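Local coordinates for protein sorting nexin-21 (Mus musculus, PDB 4YMR) that binds membranes enriched in phosphatidylinositol 3-phosphate and phosphatidylinositol 4,5-bisphosphate and may take part in several stages of intracellular trafficking, at residues Y27-W38 with T56-L67; L93-V101 with S114-Q122. All blocks are in the same frame, centred on the assembly; numbering follows the deposited sequence.

Overall arrangement
Contacts 1 and 2 are both antiparallel pairs of helices in the all-helical PXB/TPR domain of sorting nexin-21, and they follow one another along the chain. Contact 1 joins helices 27-43 and 52-66; helix 70-85 then leads on to contact 2, between helices 93-106 and 112-122. Their centres lie 37 Å apart, on opposite sides of the chain's centre, and their nearest atoms are about 20 Å apart, so neither touches the other. Both touch the second subunit: its Leu134 and Lys135 pack on contact 1, and its helix 70-85 lies against contact 2. The deposited form is domain-swapped, consistent with each region completing its packing with parts of the other subunit, while both hairpins form within one chain.

Contact 1. Residues Y27-W38 with T56-L67; sequences YREALALWANAW and TLAGLAVCHQEL
In the TPR-containing region of this sorting nexin, helices 27-43 and 52-66 form an antiparallel helical hairpin, joined knobs-into-holes: Trp34 enters a hole made by Thr56, Gly59, Leu60 and Cys63, while Leu60 sits among Leu31, Trp34, Ala35 and Trp38, and Cys63 among Tyr27, Ala30, Leu31 and Trp34. The segment axes approach to 9.0 Å at 148°. Having no side chain, Gly59 lets the indole lie flat on the backbone, its CA 3.5 Å from the centroid of the five-membered ring. Cys63 SG meets the same indole at its edge, 3.7 Å from Trp34 CD1, and also reaches the edge of the Tyr27 ring, a double sulfur-aromatic contact. At the far end, Leu57 CD2 sits over the six-membered ring of Trp38. Leu31 CD1 presses on the face of the His64 imidazole, 3.3 Å from NE2. Toward Leu67, Glu66 CG lies over the middle of the Tyr27 ring, 3.5 Å from its centroid, and a bend at chi2 (-70°) turns the carboxylate nearly parallel to the ring. Its OE2 forms a salt bridge with Lys135 of the second subunit, and Trp34 NE1 is hydrogen-bonded to Thr22 OG1. Helix 12-24 packs against Ala30 and Trp34, while helix 70-85 lies against Leu60 and His64.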
# COMPACT_ATOMS: atom_id res chain seq x y z
N TYR A 27 17.97 7.97 16.33
CA TYR A 27 16.53 7.94 16.58
C TYR A 27 15.89 9.31 16.78
O TYR A 27 14.83 9.58 16.22
CB TYR A 27 16.18 6.98 17.72
CG TYR A 27 16.64 5.58 17.40
CD1 TYR A 27 16.06 4.88 16.35
CD2 TYR A 27 17.68 4.98 18.11
CE1 TYR A 27 16.49 3.61 16.03
CE2 TYR A 27 18.12 3.70 17.79
CZ TYR A 27 17.51 3.02 16.75
OH TYR A 27 17.93 1.74 16.40
N ARG A 28 16.54 10.19 17.54
CA ARG A 28 16.02 11.53 17.78
C ARG A 28 15.97 12.37 16.50
O ARG A 28 14.99 13.09 16.27
CB ARG A 28 16.80 12.23 18.90
CG ARG A 28 16.14 13.52 19.40
CD ARG A 28 16.50 13.81 20.86
NE ARG A 28 15.78 12.94 21.79
CZ ARG A 28 14.49 13.09 22.10
NH1 ARG A 28 13.79 14.06 21.55
NH2 ARG A 28 13.91 12.26 22.95
N GLU A 29 17.01 12.27 15.66
CA GLU A 29 17.01 12.95 14.36
C GLU A 29 15.90 12.38 13.47
O GLU A 29 15.17 13.13 12.82
CB GLU A 29 18.37 12.80 13.66
CG GLU A 29 18.76 13.98 12.75
CD GLU A 29 20.16 13.85 12.14
OE1 GLU A 29 21.04 13.19 12.75
OE2 GLU A 29 20.39 14.42 11.04
N ALA A 30 15.76 11.06 13.47
CA ALA A 30 14.76 10.37 12.65
C ALA A 30 13.32 10.73 13.03
O ALA A 30 12.47 10.87 12.16
CB ALA A 30 14.95 8.86 12.72
N LEU A 31 13.07 10.89 14.33
CA LEU A 31 11.71 11.07 14.84
C LEU A 31 10.97 12.26 14.20
O LEU A 31 9.85 12.11 13.72
CB LEU A 31 11.70 11.19 16.36
CG LEU A 31 10.32 11.40 17.02
CD1 LEU A 31 9.47 10.16 16.89
CD2 LEU A 31 10.48 11.81 18.48
N ALA A 32 11.61 13.42 14.21
CA ALA A 32 11.06 14.63 13.63
C ALA A 32 10.66 14.43 12.15
O ALA A 32 9.58 14.87 11.73
CB ALA A 32 12.04 15.79 13.78
N LEU A 33 11.51 13.76 11.39
CA LEU A 33 11.24 13.47 9.98
C LEU A 33 10.01 12.57 9.77
O LEU A 33 9.12 12.91 8.98
CB LEU A 33 12.48 12.87 9.30
CG LEU A 33 13.69 13.79 9.28
CD1 LEU A 33 14.83 13.18 8.47
CD2 LEU A 33 13.29 15.15 8.73
N TRP A 34 9.97 11.43 10.45
CA TRP A 34 8.76 10.61 10.44
C TRP A 34 7.51 11.41 10.84
O TRP A 34 6.43 11.21 10.30
CB TRP A 34 8.89 9.42 11.42
CG TRP A 34 9.92 8.34 11.12
CD1 TRP A 34 10.97 7.97 11.93
CD2 TRP A 34 9.97 7.47 9.99
NE1 TRP A 34 11.66 6.94 11.36
CE2 TRP A 34 11.08 6.60 10.16
CE3 TRP A 34 9.18 7.32 8.83
CZ2 TRP A 34 11.43 5.61 9.24
CZ3 TRP A 34 9.53 6.34 7.91
CH2 TRP A 34 10.65 5.50 8.12
N ALA A 35 7.68 12.31 11.81
CA ALA A 35 6.56 13.01 12.45
C ALA A 35 5.92 14.03 11.51
O ALA A 35 4.70 14.13 11.45
CB ALA A 35 7.03 13.70 13.73
N ASN A 36 6.74 14.78 10.79
CA ASN A 36 6.26 15.69 9.76
C ASN A 36 5.68 14.97 8.54
O ASN A 36 4.65 15.39 8.01
CB ASN A 36 7.37 16.67 9.37
CG ASN A 36 7.77 17.57 10.52
OD1 ASN A 36 6.91 18.07 11.27
ND2 ASN A 36 9.07 17.78 10.68
N ALA A 37 6.33 13.90 8.09
CA ALA A 37 5.77 13.05 7.04
C ALA A 37 4.40 12.50 7.43
O ALA A 37 3.50 12.44 6.60
CB ALA A 37 6.72 11.91 6.71
N TRP A 38 4.24 12.10 8.69
CA TRP A 38 2.94 11.70 9.21
C TRP A 38 1.88 12.80 9.08
O TRP A 38 0.79 12.57 8.58
CB TRP A 38 3.03 11.22 10.66
CG TRP A 38 1.68 10.84 11.18
CD1 TRP A 38 0.93 11.53 12.08
CD2 TRP A 38 0.89 9.71 10.77
NE1 TRP A 38 -0.27 10.89 12.29
CE2 TRP A 38 -0.32 9.76 11.50
CE3 TRP A 38 1.09 8.65 9.88
CZ2 TRP A 38 -1.31 8.81 11.36
CZ3 TRP A 38 0.10 7.70 9.75
CH2 TRP A 38 -1.08 7.78 10.47
N THR A 56 5.27 4.83 8.14
CA THR A 56 5.47 6.01 8.95
C THR A 56 5.25 5.74 10.43
O THR A 56 6.08 6.10 11.26
CB THR A 56 4.52 7.12 8.51
OG1 THR A 56 4.63 7.31 7.10
CG2 THR A 56 4.84 8.40 9.24
N LEU A 57 4.14 5.10 10.75
CA LEU A 57 3.83 4.74 12.13
C LEU A 57 4.84 3.74 12.70
O LEU A 57 5.18 3.77 13.89
CB LEU A 57 2.42 4.16 12.21
CG LEU A 57 1.30 5.17 12.00
CD1 LEU A 57 -0.02 4.45 11.76
CD2 LEU A 57 1.21 6.08 13.20
N ALA A 58 5.32 2.85 11.85
CA ALA A 58 6.36 1.94 12.32
C ALA A 58 7.63 2.75 12.67
O ALA A 58 8.30 2.46 13.66
CB ALA A 58 6.65 0.83 11.29
N GLY A 59 7.93 3.78 11.88
CA GLY A 59 9.08 4.63 12.12
C GLY A 59 8.95 5.34 13.45
O GLY A 59 9.86 5.31 14.29
N LEU A 60 7.79 5.97 13.64
CA LEU A 60 7.46 6.63 14.90
C LEU A 60 7.53 5.69 16.12
O LEU A 60 8.15 6.01 17.13
CB LEU A 60 6.08 7.30 14.80
CG LEU A 60 5.96 8.48 13.83
CD1 LEU A 60 4.53 8.97 13.77
CD2 LEU A 60 6.91 9.61 14.24
N ALA A 61 6.90 4.52 16.01
CA ALA A 61 6.85 3.59 17.13
C ALA A 61 8.25 3.13 17.56
O ALA A 61 8.55 3.10 18.75
CB ALA A 61 5.96 2.39 16.78
N VAL A 62 9.09 2.81 16.58
CA VAL A 62 10.47 2.43 16.84
C VAL A 62 11.29 3.53 17.50
O VAL A 62 11.98 3.28 18.50
CB VAL A 62 11.17 1.94 15.54
CG1 VAL A 62 12.66 1.79 15.74
CG2 VAL A 62 10.58 0.61 15.13
N CYS A 63 11.17 4.74 16.96
CA CYS A 63 11.93 5.86 17.47
C CYS A 63 11.44 6.23 18.86
O CYS A 63 12.25 6.46 19.76
CB CYS A 63 11.89 7.06 16.51
SG CYS A 63 12.81 6.82 14.98
N HIS A 64 10.13 6.29 19.06
CA HIS A 64 9.62 6.54 20.40
C HIS A 64 10.12 5.48 21.40
O HIS A 64 10.55 5.84 22.48
CB HIS A 64 8.10 6.72 20.40
CG HIS A 64 7.67 8.07 19.92
ND1 HIS A 64 6.61 8.26 19.06
CD2 HIS A 64 8.17 9.31 20.18
CE1 HIS A 64 6.46 9.55 18.82
NE2 HIS A 64 7.40 10.21 19.48
N GLN A 65 10.10 4.20 21.03
CA GLN A 65 10.57 3.17 21.95
C GLN A 65 12.04 3.30 22.31
O GLN A 65 12.42 3.08 23.46
CB GLN A 65 10.37 1.79 21.36
CG GLN A 65 8.99 1.25 21.55
CD GLN A 65 8.84 -0.13 20.97
OE1 GLN A 65 9.22 -1.12 21.60
NE2 GLN A 65 8.32 -0.19 19.76
N GLU A 66 12.85 3.64 21.32
CA GLU A 66 14.28 3.85 21.53
C GLU A 66 14.59 5.06 22.40
O GLU A 66 15.71 5.14 22.96
CB GLU A 66 15.04 3.94 20.20
CG GLU A 66 14.91 2.69 19.31
CD GLU A 66 15.64 1.44 19.84
OE1 GLU A 66 16.30 1.52 20.90
OE2 GLU A 66 15.57 0.38 19.19
N LEU A 67 13.61 5.95 22.60
CA LEU A 67 13.88 7.29 23.15
C LEU A 67 13.50 7.75 24.60
O LEU A 67 13.71 8.92 24.91
CB LEU A 67 13.36 8.36 22.18
CG LEU A 67 14.22 8.60 20.94
CD1 LEU A 67 13.51 9.61 20.05
CD2 LEU A 67 15.63 9.07 21.32

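Contact 2. Residues L93-V101 with S114-Q122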
# COMPACT_ATOMS: atom_id res chain seq x y z
N LEU A 93 -8.35 -0.67 -6.22
CA LEU A 93 -9.33 -1.75 -6.36
C LEU A 93 -10.56 -1.32 -7.16
O LEU A 93 -11.05 -2.05 -8.04
CB LEU A 93 -9.72 -2.36 -5.00
CG LEU A 93 -10.89 -3.34 -5.10
CD1 LEU A 93 -10.49 -4.59 -5.90
CD2 LEU A 93 -11.48 -3.74 -3.75
N ALA A 94 -11.07 -0.13 -6.85
CA ALA A 94 -12.19 0.41 -7.61
C ALA A 94 -11.86 0.69 -9.09
O ALA A 94 -12.64 0.34 -9.96
CB ALA A 94 -12.80 1.64 -6.91
N PRO A 95 -10.70 1.33 -9.38
CA PRO A 95 -10.31 1.61 -10.77
C PRO A 95 -10.11 0.35 -11.62
O PRO A 95 -10.42 0.36 -12.82
CB PRO A 95 -8.98 2.35 -10.62
CG PRO A 95 -9.05 2.97 -9.30
CD PRO A 95 -9.83 2.06 -8.44
N PHE A 96 -9.60 -0.71 -11.00
CA PHE A 96 -9.47 -1.99 -11.69
C PHE A 96 -10.81 -2.72 -11.90
O PHE A 96 -11.05 -3.26 -12.99
CB PHE A 96 -8.41 -2.89 -11.04
CG PHE A 96 -7.01 -2.60 -11.52
CD1 PHE A 96 -6.64 -2.87 -12.84
CD2 PHE A 96 -6.08 -2.05 -10.66
CE1 PHE A 96 -5.35 -2.59 -13.28
CE2 PHE A 96 -4.80 -1.76 -11.10
CZ PHE A 96 -4.44 -2.03 -12.40
N LEU A 97 -11.67 -2.74 -10.89
CA LEU A 97 -13.01 -3.30 -11.09
C LEU A 97 -13.67 -2.63 -12.28
O LEU A 97 -14.17 -3.32 -13.17
CB LEU A 97 -13.87 -3.20 -9.82
CG LEU A 97 -13.47 -4.16 -8.68
CD1 LEU A 97 -14.31 -3.98 -7.44
CD2 LEU A 97 -13.51 -5.64 -9.12
N GLU A 98 -13.63 -1.30 -12.33
CA GLU A 98 -14.24 -0.55 -13.42
C GLU A 98 -13.59 -0.88 -14.78
O GLU A 98 -14.29 -1.09 -15.78
CB GLU A 98 -14.21 0.96 -13.14
CG GLU A 98 -14.59 1.85 -14.32
CD GLU A 98 -16.06 1.72 -14.70
OE1 GLU A 98 -16.93 1.87 -13.81
OE2 GLU A 98 -16.36 1.46 -15.89
N ALA A 99 -12.27 -0.95 -14.81
CA ALA A 99 -11.57 -1.26 -16.04
C ALA A 99 -11.89 -2.69 -16.48
O ALA A 99 -11.99 -2.97 -17.67
CB ALA A 99 -10.07 -1.07 -15.87
N HIS A 100 -12.05 -3.57 -15.50
CA HIS A 100 -12.43 -4.96 -15.76
C HIS A 100 -13.85 -5.12 -16.28
O HIS A 100 -14.10 -5.95 -17.16
CB HIS A 100 -12.24 -5.82 -14.51
CG HIS A 100 -12.26 -7.30 -14.78
ND1 HIS A 100 -13.38 -8.07 -14.57
CD2 HIS A 100 -11.30 -8.13 -15.25
CE1 HIS A 100 -13.10 -9.33 -14.89
NE2 HIS A 100 -11.85 -9.39 -15.31
N VAL A 101 -14.79 -4.35 -15.74
CA VAL A 101 -16.18 -4.38 -16.22
C VAL A 101 -16.24 -3.85 -17.65
O VAL A 101 -16.90 -4.42 -18.50
CB VAL A 101 -17.12 -3.54 -15.34
CG1 VAL A 101 -18.44 -3.28 -16.08
CG2 VAL A 101 -17.38 -4.22 -14.04
N SER A 114 -17.54 -8.72 -11.17
CA SER A 114 -16.82 -7.47 -11.08
C SER A 114 -17.78 -6.31 -10.83
O SER A 114 -17.44 -5.34 -10.14
CB SER A 114 -16.02 -7.24 -12.36
OG SER A 114 -14.67 -7.57 -12.13
N GLU A 115 -18.97 -6.41 -11.41
CA GLU A 115 -20.03 -5.44 -11.20
C GLU A 115 -20.49 -5.49 -9.76
O GLU A 115 -20.40 -4.51 -9.03
CB GLU A 115 -21.22 -5.75 -12.11
CG GLU A 115 -21.73 -4.57 -12.89
CD GLU A 115 -22.55 -5.02 -14.09
OE1 GLU A 115 -23.40 -5.92 -13.93
OE2 GLU A 115 -22.31 -4.49 -15.20
N ALA A 116 -20.99 -6.66 -9.35
CA ALA A 116 -21.55 -6.84 -8.02
C ALA A 116 -20.59 -6.40 -6.93
O ALA A 116 -21.02 -5.96 -5.87
CB ALA A 116 -21.97 -8.28 -7.81
N GLN A 117 -19.30 -6.52 -7.20
CA GLN A 117 -18.29 -6.14 -6.22
C GLN A 117 -18.12 -4.62 -6.18
O GLN A 117 -17.91 -4.05 -5.12
CB GLN A 117 -16.95 -6.82 -6.51
CG GLN A 117 -15.88 -6.52 -5.47
CD GLN A 117 -14.60 -7.33 -5.68
OE1 GLN A 117 -14.58 -8.30 -6.45
NE2 GLN A 117 -13.54 -6.94 -4.99
N LEU A 118 -18.21 -3.99 -7.35
CA LEU A 118 -18.17 -2.52 -7.44
C LEU A 118 -19.46 -1.88 -6.91
O LEU A 118 -19.45 -0.73 -6.48
CB LEU A 118 -17.88 -2.06 -8.87
CG LEU A 118 -17.63 -0.56 -9.07
CD1 LEU A 118 -16.38 -0.11 -8.31
CD2 LEU A 118 -17.52 -0.17 -10.54
N GLN A 119 -20.58 -2.60 -6.92
CA GLN A 119 -21.83 -2.07 -6.40
C GLN A 119 -22.02 -2.39 -4.92
O GLN A 119 -23.07 -2.11 -4.35
CB GLN A 119 -23.02 -2.59 -7.18
CG GLN A 119 -23.00 -2.23 -8.63
CD GLN A 119 -23.98 -3.05 -9.40
OE1 GLN A 119 -24.78 -3.78 -8.81
NE2 GLN A 119 -23.93 -2.96 -10.73
N ALA A 120 -21.00 -2.98 -4.30
CA ALA A 120 -21.03 -3.25 -2.88
C ALA A 120 -20.09 -2.28 -2.19
O ALA A 120 -20.35 -1.84 -1.07
CB ALA A 120 -20.63 -4.68 -2.59
N LEU A 121 -19.00 -1.95 -2.88
CA LEU A 121 -18.10 -0.88 -2.45
C LEU A 121 -18.80 0.47 -2.52
O LEU A 121 -18.44 1.41 -1.81
CB LEU A 121 -16.86 -0.85 -3.35
CG LEU A 121 -15.60 -1.61 -2.95
CD1 LEU A 121 -15.90 -3.08 -2.76
CD2 LEU A 121 -14.53 -1.42 -4.01
N GLN A 122 -19.80 0.57 -3.40
CA GLN A 122 -20.58 1.78 -3.55
C GLN A 122 -21.77 1.82 -2.56
O GLN A 122 -22.01 2.84 -1.93
CB GLN A 122 -21.03 1.96 -5.01
CG GLN A 122 -19.89 2.26 -6.00
CD GLN A 122 -20.31 2.10 -7.48
OE1 GLN A 122 -21.38 1.58 -7.79
NE2 GLN A 122 -19.45 2.54 -8.39
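Leu97 fills a hole between Ser114, Gln117, Leu118 and Leu121, its CD1 methyl 3.6 Å from Gln117 CG and its CD2 methyl 3.8 Å from Ser114 OG. One turn earlier, Leu93 CD2 meets Leu121 CD2 at 3.8 Å, the two side chains crossing at about a right angle, and Ala94 CB faces Leu118 CD1. This knob-into-hole fit closes a second antiparallel helical hairpin of the PXB/TPR domain, with segment axes 9.2 Å apart and inclined at 144°. Gln117 lies along its margin: with CG opposite the backbone N (chi1 -176°) and the chain extended, its aliphatic part and amide run across the methyls of Leu97 and on to Leu93 CD1. Shortening Gln117 to an alanine would strip away CG and the amide, and would probably leave Leu97 CD1 uncovered on that flank, with a gap beside Leu93. Leu81 of the second subunit also packs on both leucines. Near the other end, Val101 CG2 touches Ser114 CB at 3.7 Å. Charged groups flank the apolar strip: Glu98 OE1 comes near Leu118 CD2 while its OE2 pairs with Arg102, and Glu115 OE2 pairs with Lys111. Between the helices themselves, His100 ND1 gives Ser114 OG a weak hydrogen bond of 2.8 Å, strongly bent at 122°.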